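Local structure of cysteine protease-like VirA (Shigella flexneri, 3EB8) at residues A[257-262]-A[309-313]; A[160-165]-A[218-223]; A[22-26]-A[36-41]. The protein is a secreted virulence effector that promotes Shigella entry into epithelial cells and its spread within and between them, although its proposed tubulin protease activity is disputed. One frame throughout, in Å; residues are numbered along the deposited sequence.

Interaction 1: A[257-262]-A[309-313]; sequences ENIENR and SHITC
Glu257 meets His310 with its carboxylate. The extended side chain crosses the histidine at about a right angle, and OE1 comes to 2.9 Å from CE1 of His310 at the ring edge, with the carboxylate and ring planes 51° apart. NE2 of the same ring is hydrogen-bonded to the carbonyl of Ile254, about one turn earlier in the helix. Asn258 follows, the residue whose CA lies nearest that of Ile311; its CB packs obliquely against the His310 ring, 3.3 Å from CD2. One turn on, Asn261 makes a hydrogen bond to the strand. Its ND2 donates to the backbone O of Ile311 at 2.7 Å; the bond is nearly straight (165°), and the acceptor lies in the plane of the amide. Next to this bond, CB of Asn261 rests 3.9 Å from CG2 of Ile311. Arg262 lays its backbone N and CB beside Ile311, CB against CG1, while its guanidinium turns away to the carbonyl of Gln269. Helix 245-265, part of the tubulin-binding region, thus packs across strand 300-312, their local axes 6.7 Å apart, with Ile353 of strand 348-356 touching both Glu257 and His310.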
loop_
_atom_site.group_PDB
_atom_site.type_symbol
_atom_site.label_atom_id
_atom_site.label_comp_id
_atom_site.label_asym_id
_atom_site.label_seq_id
_atom_site.Cartn_x
_atom_site.Cartn_y
_atom_site.Cartn_z
ATOM N N GLU A 257 2.096 21.468 2.154
ATOM C CA GLU A 257 0.737 21.735 1.704
ATOM C C GLU A 257 -0.280 21.337 2.775
ATOM O O GLU A 257 -1.263 22.032 2.996
ATOM C CB GLU A 257 0.458 21.002 0.392
ATOM C CG GLU A 257 -0.994 20.611 0.193
ATOM C CD GLU A 257 -1.259 20.050 -1.205
ATOM O OE1 GLU A 257 -2.195 19.204 -1.359
ATOM O OE2 GLU A 257 -0.519 20.460 -2.142
ATOM N N ASN A 258 -0.048 20.210 3.439
ATOM C CA ASN A 258 -0.914 19.832 4.544
ATOM C C ASN A 258 -0.944 20.943 5.605
ATOM O O ASN A 258 -2.013 21.371 6.041
ATOM C CB ASN A 258 -0.480 18.506 5.172
ATOM C CG ASN A 258 -1.283 18.174 6.414
ATOM O OD1 ASN A 258 -0.730 18.059 7.496
ATOM N ND2 ASN A 258 -2.599 18.048 6.267
ATOM N N ILE A 259 0.235 21.410 5.997
ATOM C CA ILE A 259 0.342 22.458 7.010
ATOM C C ILE A 259 -0.340 23.768 6.601
ATOM O O ILE A 259 -1.021 24.410 7.411
ATOM C CB ILE A 259 1.790 22.805 7.309
ATOM C CG1 ILE A 259 2.466 21.701 8.104
ATOM C CG2 ILE A 259 1.865 24.104 8.070
ATOM C CD1 ILE A 259 3.867 22.062 8.487
ATOM N N GLU A 260 -0.145 24.181 5.353
ATOM C CA GLU A 260 -0.771 25.416 4.872
ATOM C C GLU A 260 -2.296 25.329 4.896
ATOM O O GLU A 260 -2.976 26.252 5.340
ATOM C CB GLU A 260 -0.329 25.753 3.453
ATOM C CG GLU A 260 0.812 26.760 3.363
ATOM C CD GLU A 260 2.188 26.108 3.410
ATOM O OE1 GLU A 260 2.508 25.449 4.425
ATOM O OE2 GLU A 260 2.953 26.269 2.429
ATOM N N ASN A 261 -2.836 24.225 4.396
ATOM C CA ASN A 261 -4.273 24.052 4.374
ATOM C C ASN A 261 -4.840 23.962 5.795
ATOM O O ASN A 261 -5.910 24.496 6.081
ATOM C CB ASN A 261 -4.652 22.835 3.533
ATOM C CG ASN A 261 -4.055 22.893 2.138
ATOM O OD1 ASN A 261 -3.737 23.968 1.637
ATOM N ND2 ASN A 261 -3.894 21.737 1.507
ATOM N N ARG A 262 -4.114 23.301 6.686
ATOM C CA ARG A 262 -4.549 23.199 8.061
ATOM C C ARG A 262 -4.662 24.607 8.686
ATOM O O ARG A 262 -5.713 24.993 9.222
ATOM C CB ARG A 262 -3.608 22.286 8.847
ATOM C CG ARG A 262 -3.885 22.282 10.324
ATOM C CD ARG A 262 -3.787 20.898 10.899
ATOM N NE ARG A 262 -4.458 20.834 12.188
ATOM C CZ ARG A 262 -4.381 19.794 13.003
ATOM N NH1 ARG A 262 -3.660 18.735 12.657
ATOM N NH2 ARG A 262 -5.019 19.818 14.163
ATOM N N SER A 309 -3.340 11.495 7.474
ATOM C CA SER A 309 -4.359 12.469 7.093
ATOM C C SER A 309 -3.699 13.665 6.392
ATOM O O SER A 309 -2.549 14.002 6.685
ATOM C CB SER A 309 -5.108 12.946 8.326
ATOM O OG SER A 309 -4.257 13.759 9.096
ATOM N N HIS A 310 -4.435 14.300 5.482
ATOM C CA HIS A 310 -3.930 15.427 4.709
ATOM C C HIS A 310 -5.038 16.460 4.508
ATOM O O HIS A 310 -6.042 16.171 3.849
ATOM C CB HIS A 310 -3.434 14.955 3.338
ATOM C CG HIS A 310 -2.682 16.005 2.581
ATOM N ND1 HIS A 310 -3.220 16.701 1.515
ATOM C CD2 HIS A 310 -1.435 16.501 2.756
ATOM C CE1 HIS A 310 -2.333 17.566 1.065
ATOM N NE2 HIS A 310 -1.240 17.463 1.798
ATOM N N ILE A 311 -4.874 17.660 5.060
ATOM C CA ILE A 311 -5.901 18.675 4.888
ATOM C C ILE A 311 -5.823 19.260 3.490
ATOM O O ILE A 311 -4.761 19.687 3.044
ATOM C CB ILE A 311 -5.816 19.812 5.936
ATOM C CG1 ILE A 311 -5.696 19.229 7.347
ATOM C CG2 ILE A 311 -7.030 20.730 5.823
ATOM C CD1 ILE A 311 -6.728 18.156 7.659
ATOM N N THR A 312 -6.952 19.251 2.793
ATOM C CA THR A 312 -7.048 19.840 1.470
ATOM C C THR A 312 -7.958 21.044 1.566
ATOM O O THR A 312 -8.464 21.365 2.643
ATOM C CB THR A 312 -7.673 18.861 0.454
ATOM O OG1 THR A 312 -9.054 18.649 0.793
ATOM C CG2 THR A 312 -6.918 17.514 0.448
ATOM N N CYS A 313 -8.175 21.705 0.437
ATOM C CA CYS A 313 -9.053 22.871 0.405
ATOM C C CYS A 313 -10.535 22.489 0.565
ATOM O O CYS A 313 -11.399 23.364 0.608
ATOM C CB CYS A 313 -8.872 23.620 -0.908
ATOM S SG CYS A 313 -9.276 22.557 -2.266
#

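Interaction 2: A[160-165]-A[218-223]; sequences FNNIEI and LFTSLF
Phe160 reaches from its short strand into the end of helix 210-221, and its side chain meets three residues there in turn. CB lies beside Phe219, 4.1 Å from CE2 and at the edge of that ring. CG, anti to the backbone N (chi1 177°), carries the ring on to Leu222: CG and CD1 lie under the CD1 methyl of that leucine, which stands over the centre of the Phe160 ring, 3.6 Å from the centroid and only 8° off the normal, a well-centred CH-pi contact. Farther round, CD2 of Phe160 comes within 4.1 Å of CD2 of Leu218, while CE2 approaches the other methyl of Leu218. At the tip, CE1 and CZ meet CD2 of Leu222, so this one leucine spans the ring from its middle to its end.

On the strand side stands a tight beta hairpin. Strands 157-160 and 163-164 are joined by a type I' turn running from Phe160 to Ile163, whose ends are tied by paired backbone hydrogen bonds, and Phe160, Ile163 and Ile165 all direct CB toward the helix. Opposite them, Leu222 is where the backbone leaves helical geometry. Ile163 and Leu218 reach toward each other tip to tip, CD1 to CD2 at 3.7 Å. The CG2 branch of Ile163 comes instead to the edge of Phe219, 3.7 Å from CZ, and Ile165 sets CG1 obliquely against the same ring, 3.6 Å from CE2. Tyr300 of strand 300-312 touches both Phe160 and Leu222.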
loop_
_atom_site.group_PDB
_atom_site.type_symbol
_atom_site.label_atom_id
_atom_site.label_comp_id
_atom_site.label_asym_id
_atom_site.label_seq_id
_atom_site.Cartn_x
_atom_site.Cartn_y
_atom_site.Cartn_z
ATOM N N PHE A 160 -3.698 -11.617 2.976
ATOM C CA PHE A 160 -2.858 -12.480 2.168
ATOM C C PHE A 160 -3.671 -12.960 0.978
ATOM O O PHE A 160 -4.742 -13.540 1.144
ATOM C CB PHE A 160 -2.329 -13.669 2.958
ATOM C CG PHE A 160 -1.517 -14.610 2.128
ATOM C CD1 PHE A 160 -0.150 -14.475 2.041
ATOM C CD2 PHE A 160 -2.120 -15.612 1.414
ATOM C CE1 PHE A 160 0.590 -15.336 1.262
ATOM C CE2 PHE A 160 -1.381 -16.466 0.637
ATOM C CZ PHE A 160 -0.031 -16.332 0.560
ATOM N N ASN A 161 -3.168 -12.706 -0.222
ATOM C CA ASN A 161 -3.884 -13.080 -1.439
ATOM C C ASN A 161 -5.367 -12.733 -1.418
ATOM O O ASN A 161 -6.215 -13.576 -1.674
ATOM C CB ASN A 161 -3.669 -14.562 -1.767
ATOM C CG ASN A 161 -2.643 -14.764 -2.873
ATOM O OD1 ASN A 161 -2.937 -14.514 -4.045
ATOM N ND2 ASN A 161 -1.429 -15.203 -2.508
ATOM N N ASN A 162 -5.673 -11.483 -1.105
ATOM C CA ASN A 162 -7.050 -11.004 -1.132
ATOM C C ASN A 162 -7.940 -11.608 -0.061
ATOM O O ASN A 162 -9.164 -11.607 -0.185
ATOM C CB ASN A 162 -7.665 -11.232 -2.510
ATOM C CG ASN A 162 -7.276 -10.158 -3.495
ATOM O OD1 ASN A 162 -7.429 -8.966 -3.220
ATOM N ND2 ASN A 162 -6.770 -10.570 -4.657
ATOM N N ILE A 163 -7.319 -12.119 0.994
ATOM C CA ILE A 163 -8.059 -12.682 2.102
ATOM C C ILE A 163 -7.783 -11.853 3.340
ATOM O O ILE A 163 -6.635 -11.775 3.791
ATOM C CB ILE A 163 -7.609 -14.122 2.373
ATOM C CG1 ILE A 163 -7.840 -14.997 1.139
ATOM C CG2 ILE A 163 -8.306 -14.687 3.599
ATOM C CD1 ILE A 163 -7.036 -16.299 1.158
ATOM N N GLU A 164 -8.814 -11.224 3.897
ATOM C CA GLU A 164 -8.602 -10.482 5.129
ATOM C C GLU A 164 -8.185 -11.416 6.264
ATOM O O GLU A 164 -8.891 -12.365 6.602
ATOM C CB GLU A 164 -9.816 -9.645 5.529
ATOM C CG GLU A 164 -9.628 -8.955 6.877
ATOM C CD GLU A 164 -10.511 -7.727 7.080
ATOM O OE1 GLU A 164 -10.169 -6.895 7.949
ATOM O OE2 GLU A 164 -11.537 -7.587 6.381
ATOM N N ILE A 165 -7.010 -11.162 6.816
ATOM C CA ILE A 165 -6.589 -11.830 8.024
ATOM C C ILE A 165 -7.170 -11.074 9.216
ATOM O O ILE A 165 -6.871 -9.899 9.442
ATOM C CB ILE A 165 -5.059 -11.881 8.137
ATOM C CG1 ILE A 165 -4.465 -12.580 6.918
ATOM C CG2 ILE A 165 -4.641 -12.576 9.432
ATOM C CD1 ILE A 165 -2.982 -12.821 7.005
ATOM N N LEU A 218 -4.210 -22.719 5.125
ATOM C CA LEU A 218 -3.365 -21.724 4.502
ATOM C C LEU A 218 -2.571 -20.963 5.559
ATOM O O LEU A 218 -1.339 -20.888 5.497
ATOM C CB LEU A 218 -4.234 -20.763 3.694
ATOM C CG LEU A 218 -3.539 -19.631 2.944
ATOM C CD1 LEU A 218 -2.419 -20.215 2.104
ATOM C CD2 LEU A 218 -4.549 -18.886 2.070
ATOM N N PHE A 219 -3.274 -20.405 6.539
ATOM C CA PHE A 219 -2.603 -19.603 7.550
ATOM C C PHE A 219 -1.775 -20.444 8.503
ATOM O O PHE A 219 -0.882 -19.933 9.147
ATOM C CB PHE A 219 -3.584 -18.707 8.318
ATOM C CG PHE A 219 -4.280 -17.717 7.445
ATOM C CD1 PHE A 219 -5.656 -17.611 7.449
ATOM C CD2 PHE A 219 -3.552 -16.927 6.564
ATOM C CE1 PHE A 219 -6.301 -16.703 6.611
ATOM C CE2 PHE A 219 -4.193 -16.016 5.729
ATOM C CZ PHE A 219 -5.572 -15.905 5.758
ATOM N N THR A 220 -2.073 -21.731 8.595
ATOM C CA THR A 220 -1.260 -22.605 9.435
ATOM C C THR A 220 0.134 -22.763 8.845
ATOM O O THR A 220 1.128 -22.749 9.563
ATOM C CB THR A 220 -1.905 -23.997 9.623
ATOM O OG1 THR A 220 -3.068 -23.873 10.452
ATOM C CG2 THR A 220 -0.926 -24.950 10.291
ATOM N N SER A 221 0.183 -22.912 7.526
ATOM C CA SER A 221 1.434 -23.048 6.797
ATOM C C SER A 221 2.214 -21.741 6.841
ATOM O O SER A 221 3.333 -21.700 7.337
ATOM C CB SER A 221 1.167 -23.489 5.356
ATOM O OG SER A 221 2.283 -23.221 4.527
ATOM N N LEU A 222 1.632 -20.664 6.328
ATOM C CA LEU A 222 2.192 -19.346 6.604
ATOM C C LEU A 222 2.146 -19.338 8.117
ATOM O O LEU A 222 1.544 -20.224 8.707
ATOM C CB LEU A 222 1.299 -18.246 6.059
ATOM C CG LEU A 222 0.778 -18.308 4.627
ATOM C CD1 LEU A 222 -0.340 -17.273 4.418
ATOM C CD2 LEU A 222 1.913 -18.090 3.654
ATOM N N PHE A 223 2.765 -18.374 8.757
ATOM C CA PHE A 223 2.727 -18.301 10.228
ATOM C C PHE A 223 3.836 -19.152 10.833
ATOM O O PHE A 223 4.372 -18.827 11.889
ATOM C CB PHE A 223 1.373 -18.736 10.816
ATOM C CG PHE A 223 0.286 -17.680 10.745
ATOM C CD1 PHE A 223 0.217 -16.783 9.685
ATOM C CD2 PHE A 223 -0.699 -17.617 11.726
ATOM C CE1 PHE A 223 -0.795 -15.838 9.622
ATOM C CE2 PHE A 223 -1.720 -16.658 11.669
ATOM C CZ PHE A 223 -1.761 -15.773 10.613
#

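Interaction 3: A[22-26]-A[36-41]; sequences SFSPS and FAHANI
His38 and Ser26 meet because of a first torsion: chi1 of 66° places CG of His38 between its own backbone N and carbonyl carbon, swinging the imidazole toward Ser26, just beyond the neighbouring strand. In Phe23 CG stands anti to the carbonyl carbon (chi1 -80°), which brings the ring against Ala39.

The histidine ring presents an edge to Ser26. ND1 donates to OG of Ser26 at 2.9 Å, with the oxygen almost exactly in the ring plane, and OG is also hydrogen-bonded to the carboxylate of Glu35. The serine hydroxyl thus bridges the imidazole and an acid, which may polarise it. NE2, at the far end of the ring, passes 4.0 Å from CB of Ser24.

Phe23 offers a face instead. The methyl of Ala39 sits over the middle of its ring, 3.6 Å from the centroid and 5° off the normal, while CB of Ala37 lies near the ring edge, 4.4 Å from CD2.

Between these side chains runs the backbone ladder. Ser24 and His38 form an antiparallel hydrogen-bonded pair, N to O at 2.9 Å in both directions, followed by the non-hydrogen-bonded pair of Pro25 with Ala37. Ser26 N then donates to O of Phe36 at 2.9 Å, but from well above the carbonyl plane, a less regular approach. On the far side of strand 35-41, Phe36 and Ala37 both face Leu48 of strand 44-51, a classic beta bulge. Such pairing is that of a beta hairpin at the margin of an antiparallel meander, in which the short strand 24-25 borders strand 35-41 and, through it, the three strands that follow.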
loop_
_atom_site.group_PDB
_atom_site.type_symbol
_atom_site.label_atom_id
_atom_site.label_comp_id
_atom_site.label_asym_id
_atom_site.label_seq_id
_atom_site.Cartn_x
_atom_site.Cartn_y
_atom_site.Cartn_z
ATOM N N SER A 22 -7.324 -4.886 -15.414
ATOM C CA SER A 22 -6.418 -5.408 -16.432
ATOM C C SER A 22 -5.192 -4.521 -16.686
ATOM O O SER A 22 -4.194 -4.980 -17.239
ATOM C CB SER A 22 -7.189 -5.590 -17.741
ATOM O OG SER A 22 -8.021 -6.733 -17.677
ATOM N N PHE A 23 -5.275 -3.253 -16.298
ATOM C CA PHE A 23 -4.194 -2.321 -16.553
ATOM C C PHE A 23 -3.049 -2.539 -15.574
ATOM O O PHE A 23 -3.259 -2.631 -14.362
ATOM C CB PHE A 23 -4.686 -0.867 -16.520
ATOM C CG PHE A 23 -5.359 -0.430 -17.790
ATOM C CD1 PHE A 23 -6.719 -0.609 -17.967
ATOM C CD2 PHE A 23 -4.618 0.137 -18.823
ATOM C CE1 PHE A 23 -7.341 -0.232 -19.151
ATOM C CE2 PHE A 23 -5.227 0.526 -20.013
ATOM C CZ PHE A 23 -6.589 0.348 -20.180
ATOM N N SER A 24 -1.839 -2.642 -16.113
ATOM C CA SER A 24 -0.652 -2.854 -15.299
ATOM C C SER A 24 0.410 -1.842 -15.672
ATOM O O SER A 24 0.462 -1.396 -16.816
ATOM C CB SER A 24 -0.112 -4.269 -15.520
ATOM O OG SER A 24 -1.170 -5.217 -15.485
ATOM N N PRO A 25 1.264 -1.474 -14.710
ATOM C CA PRO A 25 2.370 -0.549 -14.979
ATOM C C PRO A 25 3.243 -1.101 -16.091
ATOM O O PRO A 25 3.452 -2.314 -16.168
ATOM C CB PRO A 25 3.159 -0.548 -13.665
ATOM C CG PRO A 25 2.220 -1.025 -12.645
ATOM C CD PRO A 25 1.277 -1.965 -13.324
ATOM N N SER A 26 3.737 -0.229 -16.954
ATOM C CA SER A 26 4.624 -0.676 -18.011
ATOM C C SER A 26 6.087 -0.489 -17.600
ATOM O O SER A 26 6.594 0.630 -17.568
ATOM C CB SER A 26 4.302 0.064 -19.301
ATOM O OG SER A 26 2.993 -0.278 -19.724
ATOM N N PHE A 36 3.064 4.344 -19.563
ATOM C CA PHE A 36 3.148 4.071 -18.141
ATOM C C PHE A 36 2.235 2.918 -17.742
ATOM O O PHE A 36 2.401 2.337 -16.672
ATOM C CB PHE A 36 2.822 5.325 -17.321
ATOM C CG PHE A 36 1.407 5.794 -17.477
ATOM C CD1 PHE A 36 0.409 5.310 -16.645
ATOM C CD2 PHE A 36 1.075 6.711 -18.451
ATOM C CE1 PHE A 36 -0.888 5.724 -16.782
ATOM C CE2 PHE A 36 -0.230 7.136 -18.590
ATOM C CZ PHE A 36 -1.211 6.640 -17.750
ATOM N N ALA A 37 1.274 2.580 -18.595
ATOM C CA ALA A 37 0.419 1.425 -18.334
ATOM C C ALA A 37 -0.029 0.716 -19.605
ATOM O O ALA A 37 -0.044 1.293 -20.687
ATOM C CB ALA A 37 -0.772 1.813 -17.505
ATOM N N HIS A 38 -0.399 -0.549 -19.460
ATOM C CA HIS A 38 -0.878 -1.329 -20.587
ATOM C C HIS A 38 -1.924 -2.334 -20.146
ATOM O O HIS A 38 -1.948 -2.774 -18.998
ATOM C CB HIS A 38 0.266 -2.104 -21.223
ATOM C CG HIS A 38 0.826 -3.157 -20.325
ATOM N ND1 HIS A 38 1.873 -2.918 -19.468
ATOM C CD2 HIS A 38 0.451 -4.439 -20.122
ATOM C CE1 HIS A 38 2.137 -4.020 -18.790
ATOM N NE2 HIS A 38 1.290 -4.956 -19.168
ATOM N N ALA A 39 -2.782 -2.708 -21.081
ATOM C CA ALA A 39 -3.742 -3.772 -20.860
ATOM C C ALA A 39 -3.777 -4.615 -22.116
ATOM O O ALA A 39 -3.899 -4.113 -23.221
ATOM C CB ALA A 39 -5.112 -3.209 -20.551
ATOM N N ASN A 40 -3.616 -5.910 -21.944
ATOM C CA ASN A 40 -3.646 -6.819 -23.071
ATOM C C ASN A 40 -4.823 -7.735 -22.851
ATOM O O ASN A 40 -4.803 -8.599 -21.970
ATOM C CB ASN A 40 -2.337 -7.611 -23.176
ATOM C CG ASN A 40 -1.110 -6.701 -23.264
ATOM O OD1 ASN A 40 -1.157 -5.655 -23.903
ATOM N ND2 ASN A 40 -0.013 -7.098 -22.614
ATOM N N ILE A 41 -5.867 -7.513 -23.639
ATOM C CA ILE A 41 -7.064 -8.333 -23.565
ATOM C C ILE A 41 -7.346 -9.062 -24.871
ATOM O O ILE A 41 -7.781 -8.472 -25.852
ATOM C CB ILE A 41 -8.281 -7.507 -23.105
ATOM C CG1 ILE A 41 -8.036 -7.027 -21.660
ATOM C CG2 ILE A 41 -9.580 -8.336 -23.237
ATOM C CD1 ILE A 41 -8.626 -5.671 -21.336
#

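From the N terminus, interaction 3 comes first, closing a loop of nine residues and adding the border strand to the five-stranded antiparallel sheet. Interaction 2 follows, bridging 52 residues, just over half of them helical, and bringing the end of helix 210-221 onto the hairpin of 160-165. Interaction 1 comes last; it spans 46 residues, part of them not modelled, and seats helix 245-265 on strand 300-312. The three loops run in series, so none nests in or crosses another. Interactions 1 and 2 both reach the mixed sheet, yet lie on opposite sides of the chain's centre, their own centres about 37 Å apart, whereas interaction 3 belongs to the separate N-terminal sheet.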